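Local coordinates for protein putative histidinol-phosphate aminotransferase (PDB 3LY1) that probably works as a pyridoxal-phosphate-dependent aminotransferase, a likely member of the histidinol-phosphate aminotransferase subfamily, at residues A[19-24]-A[315-320]; A[98-103]-A[321-326]; A[151-156]-A[294-299]; A[288-293]-A[330-335]. All coordinates share one frame; numbering follows the deposited sequence. Where two conformers were deposited one is given.

Contact 1: A[19-24]-A[315-320]; sequences IRINFN and VLIGRA
I21 meets V315 and the backbone of L316 across a short parallel pair of strands. The I21 and V315 side chains cross at a slant, and I21 CD1 comes 3.6 Å from V315 CG1. V315 has CG1 anti to its backbone N (chi1 -177°), which aims this branch at I21. I21 CG1 sits between the backbone N and the carbonyl carbon, and this branch lies 3.4 Å from L316 O. Just past the strand, N22 packs beside L316, on the side away from V315. Its side chain runs beside that of L316 and points the same way, with N22 ND2 3.7 Å from L316 CB. N22 CB rests near two carbonyls, L316 O and I317 O.

L316 holds the backbones together. L316 N donates to I19 O at 2.9 Å, almost straight. L316 O accepts from I21 N at 2.9 Å, along a more bent line (148°). One residue thus bonds to two that flank R20, the parallel pattern. Farther on, the chains separate and a water joins N22 O to R319 N. W340 of helix 335-350 packs on I19 and V315, which share one face. On the other face, R20 packs on Y48 of the second subunit. Such pairing of an N-terminal segment with the C-terminal small domain is characteristic of fold type I aminotransferases.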
# COMPACT_ATOMS: atom_id res chain seq x y z
N ILE A 19 -22.49 4.86 -17.11
CA ILE A 19 -22.00 3.48 -17.16
C ILE A 19 -20.46 3.61 -17.20
O ILE A 19 -19.93 4.31 -18.06
CB ILE A 19 -22.48 2.71 -18.41
CG1 ILE A 19 -24.00 2.46 -18.34
CG2 ILE A 19 -21.72 1.39 -18.58
CD1 ILE A 19 -24.61 1.96 -19.64
N ARG A 20 -19.79 2.91 -16.29
CA ARG A 20 -18.35 3.05 -16.10
C ARG A 20 -17.68 1.81 -16.65
O ARG A 20 -17.66 0.78 -16.00
CB ARG A 20 -18.06 3.24 -14.60
CG ARG A 20 -18.50 4.62 -14.07
CD ARG A 20 -18.54 4.70 -12.54
NE ARG A 20 -17.21 4.62 -11.92
CZ ARG A 20 -16.98 4.80 -10.62
NH1 ARG A 20 -17.98 5.08 -9.78
NH2 ARG A 20 -15.74 4.71 -10.14
N ILE A 21 -17.16 1.89 -17.88
CA ILE A 21 -16.56 0.73 -18.53
C ILE A 21 -15.21 1.19 -19.03
O ILE A 21 -14.81 1.00 -20.19
CB ILE A 21 -17.47 0.09 -19.63
CG1 ILE A 21 -18.01 1.16 -20.59
CG2 ILE A 21 -18.62 -0.75 -18.99
CD1 ILE A 21 -18.90 0.59 -21.72
N ASN A 22 -14.53 1.85 -18.11
CA ASN A 22 -13.30 2.57 -18.42
C ASN A 22 -12.02 2.01 -17.78
O ASN A 22 -10.93 2.30 -18.27
CB ASN A 22 -13.44 4.08 -18.10
CG ASN A 22 -13.98 4.38 -16.69
OD1 ASN A 22 -14.52 3.50 -15.97
ND2 ASN A 22 -13.89 5.68 -16.31
N PHE A 23 -12.15 1.25 -16.69
CA PHE A 23 -10.98 0.85 -15.90
C PHE A 23 -10.89 -0.66 -15.59
O PHE A 23 -10.20 -1.07 -14.64
CB PHE A 23 -10.94 1.65 -14.58
CG PHE A 23 -10.76 3.15 -14.75
CD1 PHE A 23 -9.74 3.67 -15.59
CD2 PHE A 23 -11.57 4.04 -14.07
CE1 PHE A 23 -9.57 5.06 -15.72
CE2 PHE A 23 -11.42 5.42 -14.21
CZ PHE A 23 -10.44 5.93 -15.04
N ASN A 24 -11.54 -1.49 -16.40
CA ASN A 24 -11.55 -2.95 -16.25
C ASN A 24 -11.95 -3.43 -14.86
O ASN A 24 -11.51 -4.50 -14.40
CB ASN A 24 -10.19 -3.57 -16.64
CG ASN A 24 -9.77 -3.29 -18.08
OD1 ASN A 24 -8.54 -3.36 -18.43
ND2 ASN A 24 -10.74 -2.96 -18.91
N VAL A 315 -21.64 7.23 -20.98
CA VAL A 315 -20.82 6.02 -21.00
C VAL A 315 -19.35 6.41 -21.03
O VAL A 315 -18.90 7.11 -21.94
CB VAL A 315 -21.13 5.14 -22.22
CG1 VAL A 315 -20.33 3.86 -22.17
CG2 VAL A 315 -22.65 4.83 -22.32
N LEU A 316 -18.59 5.96 -20.02
CA LEU A 316 -17.16 6.25 -19.95
C LEU A 316 -16.37 5.03 -20.40
O LEU A 316 -16.38 3.98 -19.74
CB LEU A 316 -16.75 6.65 -18.52
CG LEU A 316 -17.48 7.84 -17.88
CD1 LEU A 316 -16.88 8.14 -16.48
CD2 LEU A 316 -17.41 9.05 -18.76
N ILE A 317 -15.69 5.17 -21.54
CA ILE A 317 -14.90 4.09 -22.13
C ILE A 317 -13.41 4.31 -21.87
O ILE A 317 -13.02 5.34 -21.29
CB ILE A 317 -15.21 3.92 -23.67
CG1 ILE A 317 -14.71 5.11 -24.49
CG2 ILE A 317 -16.72 3.70 -23.91
CD1 ILE A 317 -14.82 4.91 -26.03
N GLY A 318 -12.57 3.39 -22.32
CA GLY A 318 -11.13 3.56 -22.14
C GLY A 318 -10.46 4.78 -22.73
O GLY A 318 -10.90 5.34 -23.75
N ARG A 319 -9.36 5.17 -22.10
CA ARG A 319 -8.46 6.18 -22.65
C ARG A 319 -7.77 5.70 -23.93
O ARG A 319 -7.89 4.54 -24.29
CB ARG A 319 -7.42 6.54 -21.58
CG ARG A 319 -6.42 5.39 -21.26
CD ARG A 319 -5.39 5.92 -20.26
NE ARG A 319 -4.48 4.87 -19.82
CZ ARG A 319 -3.42 4.43 -20.50
NH1 ARG A 319 -3.09 4.95 -21.68
NH2 ARG A 319 -2.68 3.45 -19.99
N ALA A 320 -7.04 6.59 -24.59
CA ALA A 320 -6.22 6.24 -25.77
C ALA A 320 -5.04 5.37 -25.37
O ALA A 320 -4.42 5.61 -24.34
CB ALA A 320 -5.67 7.52 -26.47
O HOH W 1 -9.12 4.25 -19.23

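Contact 2: A[98-103]-A[321-326]; sequences PELTYG and FPPADN. With PLP (pyridoxal-5'-phosphate), chain E; EDO (1,2-ethanediol), chain G; EDO (1,2-ethanediol), chain L.
L100 lays its two methyl groups against the 321-326 loop. L100 CD1 lies against the backbone, 3.5 Å from F321 O and close to P322 O. The same methyl touches F321 CB. L100 CD2 rests on the A324 methyl, 4.1 Å from A324 CB. CG of L100 is anti to its backbone N (chi1 -176°), and this carries both branches over to the facing loop. That loop is bent tightly there. The peptide before P323 is cis, A324 N donates to F321 O, and A324 is the centre of an inverse gamma turn. F321 O is therefore already used by a backbone bond where L100 CD1 covers it.

E99 makes the outer part of the contact. In one of its two modelled conformers, E99 crosses the P323 ring at a slant, with E99 OE2 3.8 Å from P323 CG; this touch is less certain. No hydrogen bond links the two loops; the contact is van der Waals. An ethanediol, probably from the crystallisation liquor, accepts from T101 N and donates to E99 O.

Two residues after L100, Y102 turns to the cofactor. PLP C3 stands 3.7 Å above the Y102 ring, over its centre, so this loop forms part of the coenzyme site. N151 grips the loop through T101 OG1 and L100 O. The 98-103 loop joins strand 94-98 of the large sheet to helix 104-111. The 321-326 loop joins strand 315-316 to strand 327-331, and F296 of strand 294-298 packs on L100, F321 and A324.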
# COMPACT_ATOMS: atom_id res chain seq x y z
N PRO A 98 6.61 -5.78 -25.15
CA PRO A 98 5.81 -5.49 -26.35
C PRO A 98 5.48 -4.01 -26.37
O PRO A 98 5.35 -3.41 -25.31
CB PRO A 98 4.53 -6.33 -26.16
CG PRO A 98 4.86 -7.32 -25.09
CD PRO A 98 5.83 -6.62 -24.20
N GLU A 99 5.35 -3.44 -27.56
CA GLU A 99 5.17 -2.00 -27.69
C GLU A 99 3.82 -1.58 -27.08
O GLU A 99 3.70 -0.45 -26.58
CB GLU A 99 5.27 -1.57 -29.15
CG GLU A 99 5.12 -0.07 -29.35
CD GLU A 99 5.54 0.39 -30.73
OE1 GLU A 99 5.83 -0.47 -31.60
OE2 GLU A 99 5.56 1.62 -30.92
N LEU A 100 2.84 -2.47 -27.14
CA LEU A 100 1.45 -2.20 -26.69
C LEU A 100 1.08 -3.15 -25.54
O LEU A 100 0.69 -4.31 -25.74
CB LEU A 100 0.43 -2.34 -27.82
CG LEU A 100 -1.06 -1.98 -27.50
CD1 LEU A 100 -1.19 -0.45 -27.33
CD2 LEU A 100 -2.04 -2.48 -28.58
N THR A 101 1.21 -2.65 -24.32
CA THR A 101 0.98 -3.41 -23.13
C THR A 101 0.68 -2.49 -21.92
O THR A 101 0.53 -1.28 -22.08
CB THR A 101 2.20 -4.38 -22.85
OG1 THR A 101 1.78 -5.36 -21.91
CG2 THR A 101 3.47 -3.65 -22.31
N TYR A 102 0.58 -3.06 -20.73
CA TYR A 102 0.30 -2.28 -19.51
C TYR A 102 1.53 -1.44 -19.14
O TYR A 102 2.63 -1.98 -18.99
CB TYR A 102 -0.11 -3.21 -18.37
CG TYR A 102 -0.64 -2.49 -17.16
CD1 TYR A 102 -1.81 -1.70 -17.25
CD2 TYR A 102 0.01 -2.58 -15.94
CE1 TYR A 102 -2.29 -1.03 -16.14
CE2 TYR A 102 -0.46 -1.90 -14.84
CZ TYR A 102 -1.62 -1.14 -14.93
OH TYR A 102 -2.10 -0.51 -13.81
N GLY A 103 1.32 -0.11 -19.01
CA GLY A 103 2.43 0.86 -18.96
C GLY A 103 3.22 0.95 -17.66
O GLY A 103 4.25 1.63 -17.62
N PHE A 321 -4.74 4.38 -26.22
CA PHE A 321 -3.60 3.49 -26.07
C PHE A 321 -2.68 3.56 -27.30
O PHE A 321 -2.67 2.65 -28.13
CB PHE A 321 -4.07 2.04 -25.82
CG PHE A 321 -4.86 1.88 -24.54
CD1 PHE A 321 -4.21 1.70 -23.32
CD2 PHE A 321 -6.24 1.94 -24.54
CE1 PHE A 321 -4.94 1.58 -22.12
CE2 PHE A 321 -6.96 1.81 -23.36
CZ PHE A 321 -6.29 1.64 -22.14
N PRO A 322 -1.91 4.66 -27.44
CA PRO A 322 -0.92 4.66 -28.53
C PRO A 322 0.04 3.47 -28.39
O PRO A 322 0.30 2.99 -27.27
CB PRO A 322 -0.21 6.02 -28.38
CG PRO A 322 -0.38 6.42 -26.95
CD PRO A 322 -1.77 5.83 -26.56
N PRO A 323 0.54 2.95 -29.52
CA PRO A 323 0.39 3.40 -30.91
C PRO A 323 -0.87 2.89 -31.66
O PRO A 323 -0.98 3.14 -32.87
CB PRO A 323 1.63 2.83 -31.58
CG PRO A 323 1.81 1.53 -30.84
CD PRO A 323 1.55 1.88 -29.42
N ALA A 324 -1.79 2.23 -30.97
CA ALA A 324 -3.02 1.74 -31.62
C ALA A 324 -4.04 2.86 -31.63
O ALA A 324 -5.06 2.82 -30.92
CB ALA A 324 -3.55 0.54 -30.89
N ASP A 325 -3.79 3.88 -32.44
CA ASP A 325 -4.52 5.14 -32.33
C ASP A 325 -5.96 5.07 -32.79
O ASP A 325 -6.74 5.95 -32.46
CB ASP A 325 -3.82 6.26 -33.12
CG ASP A 325 -2.37 6.49 -32.67
OD1 ASP A 325 -2.08 6.34 -31.46
OD2 ASP A 325 -1.55 6.83 -33.54
N ASN A 326 -6.29 4.08 -33.60
CA ASN A 326 -7.64 3.95 -34.16
C ASN A 326 -8.42 2.80 -33.51
O ASN A 326 -9.31 2.21 -34.13
CB ASN A 326 -7.59 3.78 -35.70
CG ASN A 326 -6.94 4.97 -36.43
OD1 ASN A 326 -6.73 6.03 -35.85
ND2 ASN A 326 -6.64 4.78 -37.71
N1 PLP E . -1.72 -5.54 -14.13
C2 PLP E . -2.59 -5.29 -15.17
C2A PLP E . -2.37 -5.99 -16.49
C3 PLP E . -3.63 -4.37 -14.97
O3 PLP E . -4.47 -4.11 -16.00
C4 PLP E . -3.76 -3.73 -13.72
C4A PLP E . -4.95 -2.83 -13.45
O4A PLP E . -5.16 -1.97 -14.28
C5 PLP E . -2.86 -3.99 -12.68
C6 PLP E . -1.84 -4.90 -12.93
C5A PLP E . -2.96 -3.31 -11.33
O4P PLP E . -4.17 -3.59 -10.60
P PLP E . -4.18 -3.63 -9.01
O1P PLP E . -3.18 -2.70 -8.41
O2P PLP E . -3.90 -5.08 -8.73
O3P PLP E . -5.63 -3.25 -8.71
C1 EDO G . 3.76 0.01 -22.63
O1 EDO G . 4.75 0.58 -21.76
C2 EDO G . 2.68 1.00 -23.10
O2 EDO G . 2.06 0.53 -24.35
C1 EDO L . 4.97 5.81 -20.03
O1 EDO L . 6.01 5.73 -19.04
C2 EDO L . 3.73 5.21 -19.39
O2 EDO L . 3.95 3.81 -19.25

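Contact 3: A[151-156]-A[294-299]; sequences NNPTGT and FVFHQL. With PLP (pyridoxal-5'-phosphate), chain E.
The F294 ring turns its edge to the carbonyls of the 151-156 loop. The loop carries the N-P-T-G sequence found in class I and II aminotransferases, with a cis peptide before P153. N151 O lies in the ring plane, 3.3 Å from F294 CZ, and P153 O is also near the plane, 3.3 Å from F294 CE2. These oxygens face the slightly positive C-H rim. Y182 meets F294 edge-to-face. The F296 ring lies side by side with P153 and points the same way, with F296 CE1 3.7 Å from P153 CB. W327 meets F296 with ring planes about 15° apart.

F294 places CG between its N and its carbonyl carbon (chi1 52°), whereas F296 CG is anti to its N. The two rings, with different first torsions, leave P153 O close to both, 3.4 Å from F296 CD1. G155 adopts a positive phi, and its N donates to N151 O. That oxygen thus meets a backbone N-H as well as the F294 edge.

F296 N donates to a water that lies close to T154 O. No direct hydrogen bond crosses between the segments; all seven touching residues are buried. The loop also serves the cofactor. R329 NH1 donates to N152 OD1, which helps fix the amide, and N152 ND2 donates to PLP O3 at 2.8 Å with an angle of 154°.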
# COMPACT_ATOMS: atom_id res chain seq x y z
N ASN A 151 -3.11 -9.86 -22.19
CA ASN A 151 -2.57 -8.51 -22.30
C ASN A 151 -3.66 -7.48 -22.09
O ASN A 151 -4.79 -7.70 -22.46
CB ASN A 151 -1.88 -8.33 -23.66
CG ASN A 151 -1.05 -7.05 -23.74
OD1 ASN A 151 -0.40 -6.64 -22.77
ND2 ASN A 151 -1.04 -6.43 -24.92
N ASN A 152 -3.27 -6.34 -21.55
CA ASN A 152 -4.09 -5.14 -21.43
C ASN A 152 -3.31 -4.13 -22.21
O ASN A 152 -2.15 -3.86 -21.87
CB ASN A 152 -4.24 -4.75 -19.94
CG ASN A 152 -5.02 -3.44 -19.71
OD1 ASN A 152 -5.56 -2.86 -20.64
ND2 ASN A 152 -5.09 -3.00 -18.44
N PRO A 153 -3.91 -3.54 -23.29
CA PRO A 153 -5.31 -3.36 -23.63
C PRO A 153 -5.91 -4.31 -24.65
O PRO A 153 -7.12 -4.27 -24.83
CB PRO A 153 -5.31 -1.94 -24.21
CG PRO A 153 -4.05 -1.90 -24.97
CD PRO A 153 -3.06 -2.61 -24.06
N THR A 154 -5.11 -5.16 -25.29
CA THR A 154 -5.60 -5.94 -26.45
C THR A 154 -6.57 -7.06 -26.03
O THR A 154 -7.42 -7.43 -26.80
CB THR A 154 -4.45 -6.61 -27.22
OG1 THR A 154 -3.71 -7.47 -26.32
CG2 THR A 154 -3.50 -5.55 -27.87
N GLY A 155 -6.41 -7.59 -24.82
CA GLY A 155 -7.23 -8.70 -24.29
C GLY A 155 -6.80 -10.12 -24.67
O GLY A 155 -7.40 -11.09 -24.23
N THR A 156 -5.75 -10.24 -25.48
CA THR A 156 -5.36 -11.53 -26.03
C THR A 156 -4.42 -12.28 -25.10
O THR A 156 -3.76 -11.69 -24.25
CB THR A 156 -4.69 -11.36 -27.38
OG1 THR A 156 -3.59 -10.41 -27.27
CG2 THR A 156 -5.75 -10.82 -28.39
N PHE A 294 -12.58 -7.12 -20.92
CA PHE A 294 -12.60 -5.96 -21.82
C PHE A 294 -12.36 -6.39 -23.27
O PHE A 294 -11.87 -7.49 -23.50
CB PHE A 294 -11.52 -4.94 -21.43
CG PHE A 294 -10.12 -5.55 -21.30
CD1 PHE A 294 -9.72 -6.14 -20.11
CD2 PHE A 294 -9.23 -5.51 -22.35
CE1 PHE A 294 -8.46 -6.70 -19.97
CE2 PHE A 294 -7.95 -6.05 -22.23
CZ PHE A 294 -7.57 -6.66 -21.04
N VAL A 295 -12.71 -5.53 -24.23
CA VAL A 295 -12.56 -5.85 -25.64
C VAL A 295 -11.85 -4.68 -26.30
O VAL A 295 -12.14 -3.48 -26.00
CB VAL A 295 -13.95 -6.12 -26.32
CG1 VAL A 295 -13.82 -6.25 -27.90
CG2 VAL A 295 -14.65 -7.32 -25.72
N PHE A 296 -10.89 -5.01 -27.16
CA PHE A 296 -10.17 -4.02 -27.91
C PHE A 296 -10.74 -4.10 -29.32
O PHE A 296 -10.72 -5.16 -29.93
CB PHE A 296 -8.67 -4.31 -27.86
CG PHE A 296 -7.77 -3.11 -28.09
CD1 PHE A 296 -7.81 -2.01 -27.24
CD2 PHE A 296 -6.81 -3.15 -29.09
CE1 PHE A 296 -6.93 -0.93 -27.42
CE2 PHE A 296 -5.92 -2.05 -29.27
CZ PHE A 296 -5.99 -0.96 -28.44
N HIS A 297 -11.33 -3.02 -29.80
CA HIS A 297 -11.88 -2.98 -31.16
C HIS A 297 -11.50 -1.72 -31.93
O HIS A 297 -11.10 -0.69 -31.34
CB HIS A 297 -13.38 -3.20 -31.18
CG HIS A 297 -14.22 -2.04 -30.73
ND1 HIS A 297 -14.60 -1.02 -31.57
CD2 HIS A 297 -14.84 -1.79 -29.54
CE1 HIS A 297 -15.41 -0.18 -30.93
NE2 HIS A 297 -15.58 -0.63 -29.69
N GLN A 298 -11.62 -1.84 -33.25
CA GLN A 298 -11.22 -0.80 -34.17
C GLN A 298 -12.32 0.23 -34.33
O GLN A 298 -13.49 -0.04 -34.06
CB GLN A 298 -10.88 -1.42 -35.53
CG GLN A 298 -9.98 -0.57 -36.39
CD GLN A 298 -9.64 -1.23 -37.74
OE1 GLN A 298 -9.49 -2.44 -37.82
NE2 GLN A 298 -9.53 -0.42 -38.79
N LEU A 299 -11.92 1.44 -34.70
CA LEU A 299 -12.85 2.52 -35.01
C LEU A 299 -12.56 3.06 -36.39
O LEU A 299 -11.40 3.07 -36.84
CB LEU A 299 -12.73 3.65 -34.00
CG LEU A 299 -13.19 3.33 -32.59
CD1 LEU A 299 -12.79 4.43 -31.59
CD2 LEU A 299 -14.73 3.07 -32.61
N1 PLP E . -1.72 -5.54 -14.13
C2 PLP E . -2.59 -5.29 -15.17
C2A PLP E . -2.37 -5.99 -16.49
C3 PLP E . -3.63 -4.37 -14.97
O3 PLP E . -4.47 -4.11 -16.00
C4 PLP E . -3.76 -3.73 -13.72
C4A PLP E . -4.95 -2.83 -13.45
O4A PLP E . -5.16 -1.97 -14.28
C5 PLP E . -2.86 -3.99 -12.68
C6 PLP E . -1.84 -4.90 -12.93
C5A PLP E . -2.96 -3.31 -11.33
O4P PLP E . -4.17 -3.59 -10.60
P PLP E . -4.18 -3.63 -9.01
O1P PLP E . -3.18 -2.70 -8.41
O2P PLP E . -3.90 -5.08 -8.73
O3P PLP E . -5.63 -3.25 -8.71
O HOH W 2 -10.23 -7.86 -27.16

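Contact 4: A[288-293]-A[330-335]; sequences LPSEGN and ISLGTP
L332 packs along the carbonyl of N293. L332 CB starts 3.5 Å from N293 O. L332 CG follows, 3.7 Å from N293 O. The chain runs on extended to L332 CD1 (chi2 177°), and this methyl sits 4.0 Å from N293 C. At the tip, L332 CD1 comes to 4.5 Å from S290 OG and from G292 O. The second methyl, CD2, faces V295 of strand 294-298.

The L332 backbone holds the same carbonyl. L332 N donates to N293 O at 2.9 Å. Strands 294-298 and 327-331 form an antiparallel pair in the C-terminal part of the fold, and this bond lies just beyond the paired ends. L332 and N293 also pack on N269 of helix 259-283.

Polar ends reach outside the contact. S290 OG bonds to F294 O. N293 ND2 donates to N24 O, and S331 OG bonds to N24 N. After L332 the chain turns into helix 335-350, where T334 is the N-cap and its side chain caps a backbone N of the helix.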
# COMPACT_ATOMS: atom_id res chain seq x y z
N LEU A 288 -10.26 -7.78 -31.41
CA LEU A 288 -9.32 -8.83 -31.03
C LEU A 288 -9.99 -9.81 -30.08
O LEU A 288 -10.95 -9.47 -29.39
CB LEU A 288 -8.04 -8.22 -30.41
CG LEU A 288 -7.26 -7.19 -31.24
CD1 LEU A 288 -5.94 -6.75 -30.55
CD2 LEU A 288 -6.93 -7.74 -32.61
N PRO A 289 -9.51 -11.07 -30.06
CA PRO A 289 -10.14 -12.02 -29.13
C PRO A 289 -9.95 -11.51 -27.69
O PRO A 289 -8.90 -10.90 -27.36
CB PRO A 289 -9.38 -13.32 -29.37
CG PRO A 289 -8.72 -13.16 -30.70
CD PRO A 289 -8.48 -11.68 -30.90
N SER A 290 -10.99 -11.66 -26.90
CA SER A 290 -11.09 -11.10 -25.56
C SER A 290 -11.04 -12.27 -24.61
O SER A 290 -11.91 -13.14 -24.65
CB SER A 290 -12.43 -10.35 -25.41
OG SER A 290 -12.66 -9.96 -24.07
N GLU A 291 -10.01 -12.32 -23.79
CA GLU A 291 -9.84 -13.37 -22.80
C GLU A 291 -9.87 -12.82 -21.37
O GLU A 291 -9.79 -13.61 -20.41
CB GLU A 291 -8.53 -14.11 -23.05
CG GLU A 291 -8.49 -14.79 -24.38
CD GLU A 291 -9.54 -15.88 -24.54
OE1 GLU A 291 -9.95 -16.52 -23.55
OE2 GLU A 291 -9.97 -16.12 -25.69
N GLY A 292 -9.98 -11.49 -21.25
CA GLY A 292 -10.13 -10.78 -19.99
C GLY A 292 -11.56 -10.23 -19.84
O GLY A 292 -12.50 -10.80 -20.37
N ASN A 293 -11.71 -9.10 -19.15
CA ASN A 293 -13.02 -8.45 -18.93
C ASN A 293 -13.13 -7.12 -19.71
O ASN A 293 -13.70 -6.14 -19.23
CB ASN A 293 -13.31 -8.31 -17.42
CG ASN A 293 -12.34 -7.39 -16.68
OD1 ASN A 293 -11.31 -7.00 -17.22
ND2 ASN A 293 -12.68 -7.05 -15.42
N ILE A 330 -12.88 -1.20 -24.49
CA ILE A 330 -14.17 -1.07 -23.88
C ILE A 330 -14.25 -2.11 -22.77
O ILE A 330 -14.23 -3.30 -23.05
CB ILE A 330 -15.30 -1.42 -24.88
CG1 ILE A 330 -15.24 -0.56 -26.13
CG2 ILE A 330 -16.66 -1.32 -24.19
CD1 ILE A 330 -15.31 0.94 -25.89
N SER A 331 -14.32 -1.70 -21.51
CA SER A 331 -14.50 -2.71 -20.44
C SER A 331 -15.89 -3.36 -20.48
O SER A 331 -16.89 -2.78 -20.94
CB SER A 331 -14.18 -2.15 -19.02
OG SER A 331 -12.96 -1.37 -19.07
N LEU A 332 -15.97 -4.56 -19.97
CA LEU A 332 -17.25 -5.26 -20.00
C LEU A 332 -18.03 -4.96 -18.73
O LEU A 332 -17.59 -5.26 -17.63
CB LEU A 332 -17.04 -6.74 -20.24
CG LEU A 332 -16.42 -7.15 -21.59
CD1 LEU A 332 -16.20 -8.68 -21.66
CD2 LEU A 332 -17.25 -6.67 -22.77
N GLY A 333 -19.17 -4.29 -18.92
CA GLY A 333 -20.13 -4.04 -17.84
C GLY A 333 -21.05 -5.22 -17.59
O GLY A 333 -20.82 -6.31 -18.09
N THR A 334 -22.11 -5.00 -16.81
CA THR A 334 -23.08 -6.05 -16.56
C THR A 334 -23.79 -6.32 -17.89
O THR A 334 -23.71 -5.47 -18.79
CB THR A 334 -24.15 -5.65 -15.51
OG1 THR A 334 -24.98 -4.59 -16.04
CG2 THR A 334 -23.48 -5.19 -14.21
N PRO A 335 -24.45 -7.49 -18.03
CA PRO A 335 -25.15 -7.78 -19.30
C PRO A 335 -26.16 -6.67 -19.69
O PRO A 335 -26.23 -6.27 -20.86
CB PRO A 335 -25.83 -9.14 -19.02
CG PRO A 335 -24.80 -9.82 -18.05
CD PRO A 335 -24.41 -8.67 -17.14

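How the contacts relate
Contacts 3 and 4 are fully buried, while contacts 1 and 2 are partly open to solvent. Contacts 3 and 4 hold the same antiparallel pair of strands, joined by V295 O and I330 N; G155 O and E291 N add a second tie. Contact 1 reaches contact 4 through N24. Contacts 2 and 3 share PLP and adjoin each other. Their chemistry differs. Contact 1 pairs two short strands through two backbone bonds, with isoleucine and valine packing, and contact 4 has one backbone bond under a leucine. Contact 2 joins loops by aliphatic touches, whereas contact 3 sets aromatic rings against carbonyls.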